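Local coordinates for acetaldehyde dehydrogenase (Acetylating) (Geobacillus thermoglucosidasius, PDB 5J78), which probably catalyses the NAD-dependent, coenzyme A-linked interconversion of acetaldehyde and acetyl-CoA, at residues 132-138 and 159-165; 84-88 and 323-327; 60-65 and 183-189; 112-116 and 125-129; 226-230 and 447-451. One frame throughout, in Å; residues are numbered along the deposited sequence.

Interaction 1 of 5, residues 132-138 and 159-165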
# COMPACT_ATOMS: atom_id res chain seq x y z
N GLY A 132 23.43 5.77 15.91
CA GLY A 132 23.45 4.31 15.86
C GLY A 132 23.93 3.75 14.52
O GLY A 132 25.14 3.63 14.27
N ILE A 133 22.98 3.34 13.69
CA ILE A 133 23.30 2.78 12.36
C ILE A 133 22.73 3.67 11.29
O ILE A 133 21.51 3.93 11.26
CB ILE A 133 22.73 1.36 12.17
CG1 ILE A 133 23.21 0.45 13.29
CG2 ILE A 133 23.12 0.80 10.78
CD1 ILE A 133 22.59 -0.94 13.24
N VAL A 134 23.61 4.15 10.42
CA VAL A 134 23.23 5.00 9.29
C VAL A 134 23.10 4.16 8.03
O VAL A 134 23.95 3.29 7.77
CB VAL A 134 24.25 6.14 9.05
CG1 VAL A 134 23.79 7.06 7.86
CG2 VAL A 134 24.43 6.96 10.31
N ALA A 135 22.03 4.41 7.29
CA ALA A 135 21.84 3.85 5.95
C ALA A 135 22.26 4.91 4.93
O ALA A 135 21.66 5.98 4.83
CB ALA A 135 20.41 3.43 5.75
N GLY A 136 23.31 4.63 4.18
CA GLY A 136 23.88 5.61 3.25
C GLY A 136 23.56 5.29 1.80
O GLY A 136 24.13 4.35 1.23
N ILE A 137 22.66 6.06 1.20
CA ILE A 137 22.31 5.85 -0.22
C ILE A 137 23.26 6.63 -1.11
O ILE A 137 23.42 7.84 -0.95
CB ILE A 137 20.86 6.28 -0.56
CG1 ILE A 137 19.85 5.73 0.47
CG2 ILE A 137 20.53 5.80 -1.96
CD1 ILE A 137 19.85 4.22 0.61
N ILE A 138 23.85 5.93 -2.09
CA ILE A 138 24.95 6.51 -2.89
C ILE A 138 24.58 6.73 -4.35
O ILE A 138 24.09 5.82 -5.02
CB ILE A 138 26.22 5.58 -2.85
CG1 ILE A 138 26.66 5.31 -1.39
CG2 ILE A 138 27.38 6.19 -3.65
CD1 ILE A 138 27.11 6.57 -0.63
N ASN A 159 29.14 6.13 14.76
CA ASN A 159 28.14 5.27 14.17
C ASN A 159 28.73 4.15 13.32
O ASN A 159 29.88 4.22 12.89
CB ASN A 159 27.20 6.11 13.29
CG ASN A 159 26.66 7.30 14.03
OD1 ASN A 159 25.83 7.15 14.93
ND2 ASN A 159 27.15 8.48 13.69
N ALA A 160 27.91 3.12 13.07
CA ALA A 160 28.14 2.17 11.97
C ALA A 160 27.42 2.72 10.74
O ALA A 160 26.53 3.55 10.88
CB ALA A 160 27.63 0.76 12.33
N ILE A 161 27.79 2.27 9.55
CA ILE A 161 27.10 2.73 8.34
C ILE A 161 27.01 1.59 7.34
O ILE A 161 27.98 0.83 7.16
CB ILE A 161 27.79 3.97 7.70
CG1 ILE A 161 27.02 4.41 6.45
CG2 ILE A 161 29.24 3.70 7.36
CD1 ILE A 161 27.15 5.89 6.17
N VAL A 162 25.83 1.44 6.75
CA VAL A 162 25.56 0.45 5.69
C VAL A 162 25.22 1.19 4.41
O VAL A 162 24.23 1.92 4.36
CB VAL A 162 24.39 -0.51 6.04
CG1 VAL A 162 24.20 -1.53 4.94
CG2 VAL A 162 24.63 -1.21 7.37
N PHE A 163 26.03 0.97 3.37
CA PHE A 163 25.84 1.64 2.07
C PHE A 163 24.96 0.89 1.09
O PHE A 163 24.96 -0.34 1.03
CB PHE A 163 27.19 1.89 1.43
CG PHE A 163 27.98 2.94 2.12
CD1 PHE A 163 27.55 4.26 2.10
CD2 PHE A 163 29.12 2.62 2.84
CE1 PHE A 163 28.25 5.23 2.75
CE2 PHE A 163 29.83 3.59 3.50
CZ PHE A 163 29.40 4.90 3.46
N SER A 164 24.23 1.66 0.29
CA SER A 164 23.41 1.14 -0.80
C SER A 164 23.78 1.87 -2.11
O SER A 164 23.42 3.04 -2.29
CB SER A 164 21.91 1.31 -0.48
OG SER A 164 21.09 0.72 -1.48
N PRO A 165 24.50 1.18 -3.03
CA PRO A 165 24.84 1.74 -4.34
C PRO A 165 23.69 1.78 -5.32
O PRO A 165 22.80 0.93 -5.31
CB PRO A 165 25.91 0.79 -4.90
CG PRO A 165 26.22 -0.16 -3.83
CD PRO A 165 25.06 -0.18 -2.88
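The F163 ring meets G136 O at its edge, near the ring plane and 3.5 Å from CD1, while CG1 of I161 lies over one face, displaced toward the rim. I138 approaches this ring obliquely, its CD1 3.6 Å from F163 CD1. A phenylalanine so placed needs a bare neighbour: any side chain at G136 would run into the ring, which explains glycine in a buried strand. I161 suits the next place along the same side of the sheet: with CG1 anti to the backbone N (chi1 -179°), its CD1 comes 3.9 Å from V134 CG1. On the other side, I133 and V162 touch through their CG2 methyls.

Strands 124-138 and 160-165 run parallel, joined through helix 143-156 in a beta-alpha-beta crossover, as in the Rossmann-like domain of aldehyde dehydrogenases. Six backbone hydrogen bonds join the strands, from A160 N to G132 O at one end to I138 N to S164 O, 2.9 Å, at the other. N159 opens the pairing with its side chain, OD1 accepting from G132 N at 2.9 Å, while its ND2 is held by A154 O and L460 O. With an alanine here, G132 N and the carbonyls of A154 and L460 would probably lose their partner. The pairing thus satisfies the polar backbone inside an apolar setting, and at its mouth one amide uses both its ends to do the same.

Interaction 2 of 5, residues 84-88 and 323-327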
# COMPACT_ATOMS: atom_id res chain seq x y z
N THR A 84 30.71 3.34 -14.69
CA THR A 84 29.54 4.18 -14.94
C THR A 84 29.55 4.86 -16.31
O THR A 84 28.50 5.23 -16.82
CB THR A 84 29.38 5.30 -13.88
OG1 THR A 84 30.45 6.25 -14.02
CG2 THR A 84 29.35 4.74 -12.47
N GLY A 85 30.74 5.06 -16.89
CA GLY A 85 30.85 5.81 -18.12
C GLY A 85 30.79 7.32 -17.93
O GLY A 85 30.88 8.07 -18.91
N PHE A 86 30.67 7.76 -16.69
CA PHE A 86 30.57 9.20 -16.38
C PHE A 86 31.91 9.81 -16.05
O PHE A 86 32.71 9.21 -15.33
CB PHE A 86 29.64 9.46 -15.17
CG PHE A 86 28.24 8.90 -15.31
CD1 PHE A 86 27.66 8.72 -16.55
CD2 PHE A 86 27.51 8.56 -14.17
CE1 PHE A 86 26.38 8.22 -16.66
CE2 PHE A 86 26.22 8.04 -14.28
CZ PHE A 86 25.66 7.87 -15.51
N GLY A 87 32.13 11.03 -16.53
CA GLY A 87 33.26 11.82 -16.08
C GLY A 87 34.63 11.35 -16.58
O GLY A 87 34.72 10.64 -17.58
N ASN A 88 35.69 11.76 -15.88
CA ASN A 88 37.07 11.42 -16.23
C ASN A 88 37.91 11.21 -14.98
O ASN A 88 37.58 11.74 -13.92
CB ASN A 88 37.70 12.51 -17.09
CG ASN A 88 37.82 13.82 -16.35
OD1 ASN A 88 38.62 13.95 -15.43
ND2 ASN A 88 37.03 14.80 -16.75
N ILE A 323 23.91 11.05 -21.92
CA ILE A 323 24.81 12.21 -22.02
C ILE A 323 25.40 12.63 -20.68
O ILE A 323 26.30 13.46 -20.65
CB ILE A 323 24.12 13.46 -22.65
CG1 ILE A 323 23.05 14.07 -21.72
CG2 ILE A 323 23.53 13.11 -24.01
CD1 ILE A 323 22.69 15.50 -22.09
N VAL A 324 24.90 12.09 -19.58
CA VAL A 324 25.43 12.46 -18.26
C VAL A 324 26.91 12.18 -18.17
O VAL A 324 27.35 11.06 -18.39
CB VAL A 324 24.72 11.69 -17.12
CG1 VAL A 324 25.40 11.97 -15.78
CG2 VAL A 324 23.24 12.06 -17.09
N GLY A 325 27.69 13.20 -17.82
CA GLY A 325 29.11 13.02 -17.58
C GLY A 325 29.93 12.72 -18.83
O GLY A 325 31.04 12.19 -18.74
N LYS A 326 29.40 13.09 -20.00
CA LYS A 326 30.09 12.83 -21.27
C LYS A 326 30.87 14.04 -21.77
O LYS A 326 30.43 15.18 -21.65
CB LYS A 326 29.07 12.38 -22.32
CG LYS A 326 28.43 11.03 -22.00
CD LYS A 326 29.50 9.94 -21.92
CE LYS A 326 28.91 8.55 -21.82
NZ LYS A 326 30.00 7.54 -21.73
N ALA A 327 32.04 13.78 -22.35
CA ALA A 327 32.83 14.85 -22.95
C ALA A 327 32.02 15.49 -24.08
O ALA A 327 31.16 14.83 -24.68
CB ALA A 327 34.17 14.30 -23.48
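F86 and V324 bring together two loops, one leaving helix 55-84 through an ST turn, the other a type II beta turn from I323 to K326. CG1 of V324 sits over the centre of the F86 ring, 3.9 Å from the centroid and 8° off the ring normal, a CH-pi contact; the opposite face has T84 O near its rim. The aromatic side chain is therefore sandwiched between a methyl and a carbonyl. CD1 of the ring also comes close to V324 O, at 3.0 Å.

Glycines suit the backbone here. G325 is the third residue of the turn, with positive phi, and a side chain on it would collide with F86 CB and G87 N; instead its carbonyl takes the G87 N-H at 2.7 Å, in the carbonyl plane and on a lone pair. T84 OG1 accepts from F86 N, fixing the loop that presents the ring, and positive phi lets G85 end the helix. K326 starts out away from the other loop but returns: a bend at chi2 (-60°) followed by an extended end carries its ammonium to a backbone carbonyl, NZ giving a 3.0 Å hydrogen bond to G85 O, tilted 24° from the carbonyl plane.

Interaction 3 of 5, residues 60-65 and 183-189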
# COMPACT_ATOMS: atom_id res chain seq x y z
N LYS A 60 41.95 8.37 15.76
CA LYS A 60 42.94 7.54 15.05
C LYS A 60 42.29 6.73 13.92
O LYS A 60 42.85 6.62 12.83
CB LYS A 60 43.65 6.60 16.02
CG LYS A 60 44.73 7.27 16.85
CD LYS A 60 45.31 6.32 17.88
CE LYS A 60 46.23 7.05 18.88
NZ LYS A 60 47.55 7.46 18.31
N ILE A 61 41.12 6.14 14.19
CA ILE A 61 40.37 5.42 13.17
C ILE A 61 40.02 6.35 12.00
O ILE A 61 40.24 6.00 10.83
CB ILE A 61 39.10 4.78 13.76
CG1 ILE A 61 39.52 3.70 14.77
CG2 ILE A 61 38.19 4.20 12.63
CD1 ILE A 61 38.44 3.19 15.68
N VAL A 62 39.49 7.53 12.30
CA VAL A 62 39.06 8.45 11.23
C VAL A 62 40.26 8.87 10.36
O VAL A 62 40.16 8.98 9.13
CB VAL A 62 38.36 9.69 11.81
CG1 VAL A 62 38.04 10.70 10.74
CG2 VAL A 62 37.05 9.28 12.58
N GLU A 63 41.39 9.09 11.02
CA GLU A 63 42.60 9.53 10.35
C GLU A 63 43.12 8.45 9.40
O GLU A 63 43.47 8.74 8.26
CB GLU A 63 43.68 9.89 11.37
CG GLU A 63 45.04 10.16 10.75
CD GLU A 63 46.08 10.50 11.78
OE1 GLU A 63 46.26 9.71 12.73
OE2 GLU A 63 46.69 11.57 11.65
N SER A 64 43.13 7.20 9.87
CA SER A 64 43.55 6.07 9.06
C SER A 64 42.63 5.91 7.84
O SER A 64 43.10 5.62 6.75
CB SER A 64 43.55 4.79 9.89
OG SER A 64 43.82 3.65 9.09
N MET A 65 41.33 6.08 8.04
CA MET A 65 40.37 6.03 6.94
C MET A 65 40.70 7.12 5.92
O MET A 65 40.77 6.86 4.71
CB MET A 65 38.93 6.19 7.43
CG MET A 65 38.39 5.02 8.23
SD MET A 65 36.86 5.45 9.13
CE MET A 65 35.76 5.81 7.77
N ALA A 183 40.86 0.18 6.36
CA ALA A 183 41.58 1.28 7.01
C ALA A 183 41.16 1.45 8.47
O ALA A 183 41.97 1.71 9.35
CB ALA A 183 41.36 2.57 6.24
N ALA A 184 39.86 1.32 8.73
CA ALA A 184 39.35 1.52 10.07
C ALA A 184 39.80 0.37 10.97
O ALA A 184 40.25 0.57 12.10
CB ALA A 184 37.83 1.64 10.05
N GLU A 185 39.72 -0.84 10.44
CA GLU A 185 40.17 -2.02 11.18
C GLU A 185 41.65 -1.94 11.57
O GLU A 185 42.03 -2.25 12.71
CB GLU A 185 39.93 -3.28 10.37
CG GLU A 185 38.58 -3.90 10.64
CD GLU A 185 38.42 -5.28 10.02
OE1 GLU A 185 39.23 -6.18 10.33
OE2 GLU A 185 37.46 -5.46 9.23
N ARG A 186 42.48 -1.53 10.63
CA ARG A 186 43.91 -1.36 10.87
C ARG A 186 44.19 -0.49 12.09
O ARG A 186 45.16 -0.72 12.81
CB ARG A 186 44.57 -0.74 9.64
CG ARG A 186 45.49 -1.66 8.86
CD ARG A 186 46.19 -0.91 7.72
NE ARG A 186 45.32 -0.80 6.54
CZ ARG A 186 45.03 0.32 5.89
NH1 ARG A 186 45.53 1.50 6.25
NH2 ARG A 186 44.23 0.26 4.84
N ALA A 187 43.36 0.52 12.31
CA ALA A 187 43.56 1.41 13.44
C ALA A 187 42.70 1.05 14.67
O ALA A 187 42.54 1.86 15.57
CB ALA A 187 43.29 2.83 13.02
N GLY A 188 42.13 -0.15 14.68
CA GLY A 188 41.44 -0.65 15.86
C GLY A 188 39.93 -0.82 15.77
O GLY A 188 39.30 -1.36 16.70
N ALA A 189 39.33 -0.38 14.68
CA ALA A 189 37.87 -0.47 14.56
C ALA A 189 37.43 -1.94 14.55
O ALA A 189 38.20 -2.82 14.14
CB ALA A 189 37.39 0.24 13.31
O HOH W 1 45.48 4.08 6.17
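Apolar packing between I61, M65 and a row of alanines makes up most of this meeting of helix 55-84 with the end of helix 170-186. CG2 of I61 touches A184 CB at 3.7 Å. Its CG1, held anti to the carbonyl carbon (chi1 -66°), carries CD1 on past the helix end to A189 CB. M65 lays CG beside A184 CB at 3.9 Å, while A183 CB presses on the M65 backbone at CA. A187 CB rests on S64 CB at 3.7 Å. Small side chains at A183 and A184 let the two backbones come within about 5 Å between CA atoms, and the flexible methionine can fit against them; its other neighbours are A151 and L152 of helix 143-156.

The polar contacts are fewer. S64, with OG anti to the backbone N (chi1 174°), gives a 2.7 Å hydrogen bond to A183 O, coming from above the carbonyl plane. A water bridges the same edge: it donates to S64 O and accepts from R186 NH1 at 2.6 Å, lying in the guanidinium plane. One face of that guanidinium lies over A183 CA.

A Schellman motif ends helix 170-186, A189 N bonding to A184 O and G188 N to E185 O; G188 has the positive phi that glycine adopts most easily. The contact thus passes from an apolar seam to a hydrated rim, where serine and a water supply the hydrogen bonds.

Interaction 4 of 5, residues 112-116 and 125-129. With GOL (glycerol), chain J.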
# COMPACT_ATOMS: atom_id res chain seq x y z
N THR A 112 33.14 14.65 19.74
CA THR A 112 32.00 13.75 19.52
C THR A 112 31.85 12.65 20.57
O THR A 112 30.93 11.83 20.47
CB THR A 112 32.12 13.05 18.14
OG1 THR A 112 33.35 12.32 18.08
CG2 THR A 112 32.09 14.06 17.04
N VAL A 113 32.72 12.63 21.57
CA VAL A 113 32.65 11.61 22.63
C VAL A 113 32.32 12.23 23.97
O VAL A 113 32.95 13.19 24.38
CB VAL A 113 33.98 10.83 22.80
CG1 VAL A 113 33.86 9.80 23.94
CG2 VAL A 113 34.38 10.15 21.52
N GLY A 114 31.34 11.66 24.67
CA GLY A 114 31.06 12.07 26.04
C GLY A 114 30.51 13.48 26.13
O GLY A 114 29.76 13.95 25.28
N ILE A 115 30.90 14.16 27.20
CA ILE A 115 30.48 15.52 27.45
C ILE A 115 31.27 16.43 26.55
O ILE A 115 32.50 16.48 26.65
CB ILE A 115 30.67 15.88 28.93
CG1 ILE A 115 29.72 15.03 29.77
CG2 ILE A 115 30.43 17.38 29.17
CD1 ILE A 115 29.80 15.28 31.27
N ILE A 116 30.58 17.11 25.64
CA ILE A 116 31.26 17.93 24.65
C ILE A 116 31.18 19.40 25.03
O ILE A 116 31.83 20.23 24.42
CB ILE A 116 30.68 17.71 23.22
CG1 ILE A 116 29.18 18.01 23.16
CG2 ILE A 116 30.99 16.31 22.77
CD1 ILE A 116 28.58 17.89 21.71
N TRP A 125 25.02 20.29 30.94
CA TRP A 125 26.07 19.57 30.21
C TRP A 125 25.46 19.02 28.92
O TRP A 125 24.34 18.49 28.93
CB TRP A 125 26.65 18.39 31.00
CG TRP A 125 27.05 18.67 32.39
CD1 TRP A 125 27.38 19.88 32.92
CD2 TRP A 125 27.16 17.72 33.45
NE1 TRP A 125 27.70 19.74 34.25
CE2 TRP A 125 27.57 18.42 34.60
CE3 TRP A 125 26.96 16.33 33.53
CZ2 TRP A 125 27.79 17.79 35.82
CZ3 TRP A 125 27.17 15.70 34.75
CH2 TRP A 125 27.58 16.43 35.88
N GLU A 126 26.20 19.12 27.82
CA GLU A 126 25.83 18.48 26.57
C GLU A 126 26.63 17.21 26.36
O GLU A 126 27.86 17.22 26.44
CB GLU A 126 26.05 19.41 25.39
CG GLU A 126 25.31 20.71 25.44
CD GLU A 126 25.54 21.52 24.15
OE1 GLU A 126 26.40 21.12 23.34
OE2 GLU A 126 24.85 22.54 23.94
N ILE A 127 25.92 16.11 26.11
CA ILE A 127 26.54 14.82 25.84
C ILE A 127 26.30 14.47 24.38
O ILE A 127 25.16 14.57 23.90
CB ILE A 127 25.96 13.71 26.72
CG1 ILE A 127 26.11 14.04 28.21
CG2 ILE A 127 26.62 12.38 26.42
CD1 ILE A 127 25.22 13.15 29.08
N ALA A 128 27.36 14.10 23.67
CA ALA A 128 27.23 13.63 22.29
C ALA A 128 26.72 12.20 22.30
O ALA A 128 27.27 11.33 22.97
CB ALA A 128 28.55 13.72 21.55
N GLN A 129 25.64 11.96 21.56
CA GLN A 129 25.01 10.65 21.48
C GLN A 129 24.90 10.15 20.03
O GLN A 129 24.15 10.72 19.25
CB GLN A 129 23.61 10.69 22.11
CG GLN A 129 22.90 9.34 22.10
CD GLN A 129 23.66 8.30 22.93
OE1 GLN A 129 24.03 8.54 24.08
NE2 GLN A 129 23.90 7.14 22.33
C1 GOL J . 28.53 6.94 25.63
O1 GOL J . 29.58 7.48 26.40
C2 GOL J . 27.60 8.03 25.15
O2 GOL J . 26.32 7.84 25.74
C3 GOL J . 28.12 9.41 25.52
O3 GOL J . 29.25 9.78 24.78
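T112 O meets the methyl of A128 at 3.2 Å where the beta hairpin of strands 115-119 and 124-138 begins; only a small side chain suits that place. The same carbonyl accepts from R158 NH1, and T112 OG1 bonds to K156 O. Past V113, G114 takes a positive phi that favours glycine and turns its two polar groups to different partners. Its O accepts from A128 N at 2.9 Å; its N gives a bent bond, 137° at the hydrogen, to O3 of a glycerol probably left from crystallisation, and that hydroxyl donates a hydrogen bond to A128 O.

I115 forms a non-hydrogen-bonded antiparallel pair with I127, CG1 facing CG1 at 4.1 Å. Its CD1 continues to W125 CE3, and I411 of a second subunit packs on both isoleucines, so branched apolar chains suit a face shared between subunits.

I116 closes the register, its N bonding to E126 O at 2.8 Å. Its chi1 of 58° sets CG1 between the backbone N and the carbonyl carbon, 3.6 Å from E126 O, with CG2 anti to the carbonyl carbon and turned to A128. Cut back to an alanine, this place is likely to have a gap beside A128 and F461 and to bare the stem of E126, whose OE2 is salt-bridged to R117. As it stands, CG1 of I116 lies 4.1 Å from E126 CB, and CG2 meets the A128 methyl at 3.8 Å.

Interaction 5 of 5, residues 226-230 and 447-451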
# COMPACT_ATOMS: atom_id res chain seq x y z
N VAL A 226 14.75 9.98 -2.76
CA VAL A 226 14.66 10.83 -1.58
C VAL A 226 13.23 10.81 -1.02
O VAL A 226 13.03 10.77 0.20
CB VAL A 226 15.10 12.26 -1.90
CG1 VAL A 226 14.77 13.23 -0.74
CG2 VAL A 226 16.59 12.27 -2.21
N LYS A 227 12.24 10.86 -1.92
CA LYS A 227 10.84 10.80 -1.52
C LYS A 227 10.62 9.47 -0.81
O LYS A 227 9.90 9.41 0.19
CB LYS A 227 9.91 10.93 -2.74
CG LYS A 227 8.43 11.24 -2.40
CD LYS A 227 8.23 12.71 -1.90
CE LYS A 227 6.74 13.06 -1.61
NZ LYS A 227 6.49 14.44 -1.01
N ALA A 228 11.24 8.41 -1.31
CA ALA A 228 11.13 7.10 -0.67
C ALA A 228 11.72 7.11 0.74
O ALA A 228 11.17 6.50 1.67
CB ALA A 228 11.82 6.05 -1.50
N ALA A 229 12.85 7.79 0.89
CA ALA A 229 13.47 7.88 2.21
C ALA A 229 12.56 8.65 3.19
O ALA A 229 12.48 8.29 4.36
CB ALA A 229 14.86 8.54 2.10
N TYR A 230 11.89 9.69 2.72
CA TYR A 230 10.94 10.41 3.58
C TYR A 230 9.57 9.70 3.71
O TYR A 230 8.64 10.23 4.35
CB TYR A 230 10.75 11.85 3.08
CG TYR A 230 11.91 12.73 3.49
CD1 TYR A 230 12.00 13.24 4.78
CD2 TYR A 230 12.94 13.02 2.61
CE1 TYR A 230 13.06 14.02 5.17
CE2 TYR A 230 14.01 13.80 2.99
CZ TYR A 230 14.07 14.30 4.27
OH TYR A 230 15.15 15.08 4.66
N GLY A 447 12.82 22.21 -1.01
CA GLY A 447 13.18 21.03 -1.77
C GLY A 447 12.91 19.72 -1.05
O GLY A 447 13.66 18.76 -1.22
N ASN A 448 11.87 19.67 -0.22
CA ASN A 448 11.43 18.42 0.42
C ASN A 448 12.48 17.79 1.31
O ASN A 448 12.57 16.56 1.42
CB ASN A 448 10.98 17.41 -0.62
CG ASN A 448 9.92 16.45 -0.09
OD1 ASN A 448 8.73 16.77 -0.09
ND2 ASN A 448 10.34 15.28 0.38
N ASN A 449 13.26 18.63 1.99
CA ASN A 449 14.33 18.14 2.85
C ASN A 449 14.20 18.72 4.26
O ASN A 449 13.66 19.82 4.44
CB ASN A 449 15.71 18.51 2.29
CG ASN A 449 16.05 17.81 0.97
OD1 ASN A 449 16.86 18.33 0.18
ND2 ASN A 449 15.47 16.63 0.74
N ILE A 450 14.73 18.01 5.25
CA ILE A 450 14.67 18.44 6.63
C ILE A 450 15.69 19.54 6.96
O ILE A 450 15.56 20.22 7.97
CB ILE A 450 14.86 17.23 7.59
CG1 ILE A 450 14.40 17.56 9.02
CG2 ILE A 450 16.30 16.75 7.59
CD1 ILE A 450 12.90 17.64 9.22
N THR A 451 16.71 19.71 6.11
CA THR A 451 17.70 20.77 6.30
C THR A 451 18.24 21.34 4.99
O THR A 451 18.18 20.69 3.94
CB THR A 451 18.90 20.29 7.13
OG1 THR A 451 19.73 21.42 7.46
CG2 THR A 451 19.73 19.28 6.38
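Y230 reaches between I450 and the loop at N448 and N449, and its ring forms the tight heart of the contact. N448 O lies over one face, 3.5 Å from CE2, and V226 CG1, one helical turn earlier, sits at the edge in the ring plane. At the far end the phenol oxygen is gripped twice: I450 N donates to Y230 OH at 3.0 Å, and G238 N bonds to it as well. Tyrosine is apt here, combining a flat apolar body for a buried place with an oxygen for two backbone N-H groups. CB and CG2 of I450 lie beside that oxygen, each at 3.6 Å. The N449 amide is turned 27° from the ring, its ND2 3.9 Å from CE2; V239 O and C443 N hold its two ends.

The exposed side is looser. K227 bends at chi2 (73°) to bring its end across N448 at about a right angle, yet NZ to OD1 is a weak bond at 3.4 Å. K227 NZ has a stronger partner in G233 O of the second subunit, which N448 ND2 also bonds. N448 has positive phi, which asparagine tolerates better than most residues.

The end of helix 223-229 thus lies among several elements: A229 packs on strands 216-219 and 236-238, Y230 meets the loop before strand 461-468, and I450 packs on Y237 of its own chain and of the second subunit.

In the fold
From the N terminus, helix 55-84 enters interaction 3 first and interaction 2 at its end, but interaction 3 closes at 183-189 and interaction 2 only at 323-327, so the two cross. Interactions 4 and 1 follow one another along strand 124-138, a short hairpin loop and then a crossover through helix 143-156; both nest inside the loops closed by interactions 2 and 3. Interaction 5 opens after these, at 226-230, and crosses interaction 2, closing at 447-451. Interactions 1 and 4 share one sheet, interaction 3 clasps helices in the same half, interaction 2 joins the end of helix 55-84 to the loop before helix 328-335, between strands 298-300 and 345-349 of the parallel sheet in sequence, and interactions 4 and 5 touch the second subunit.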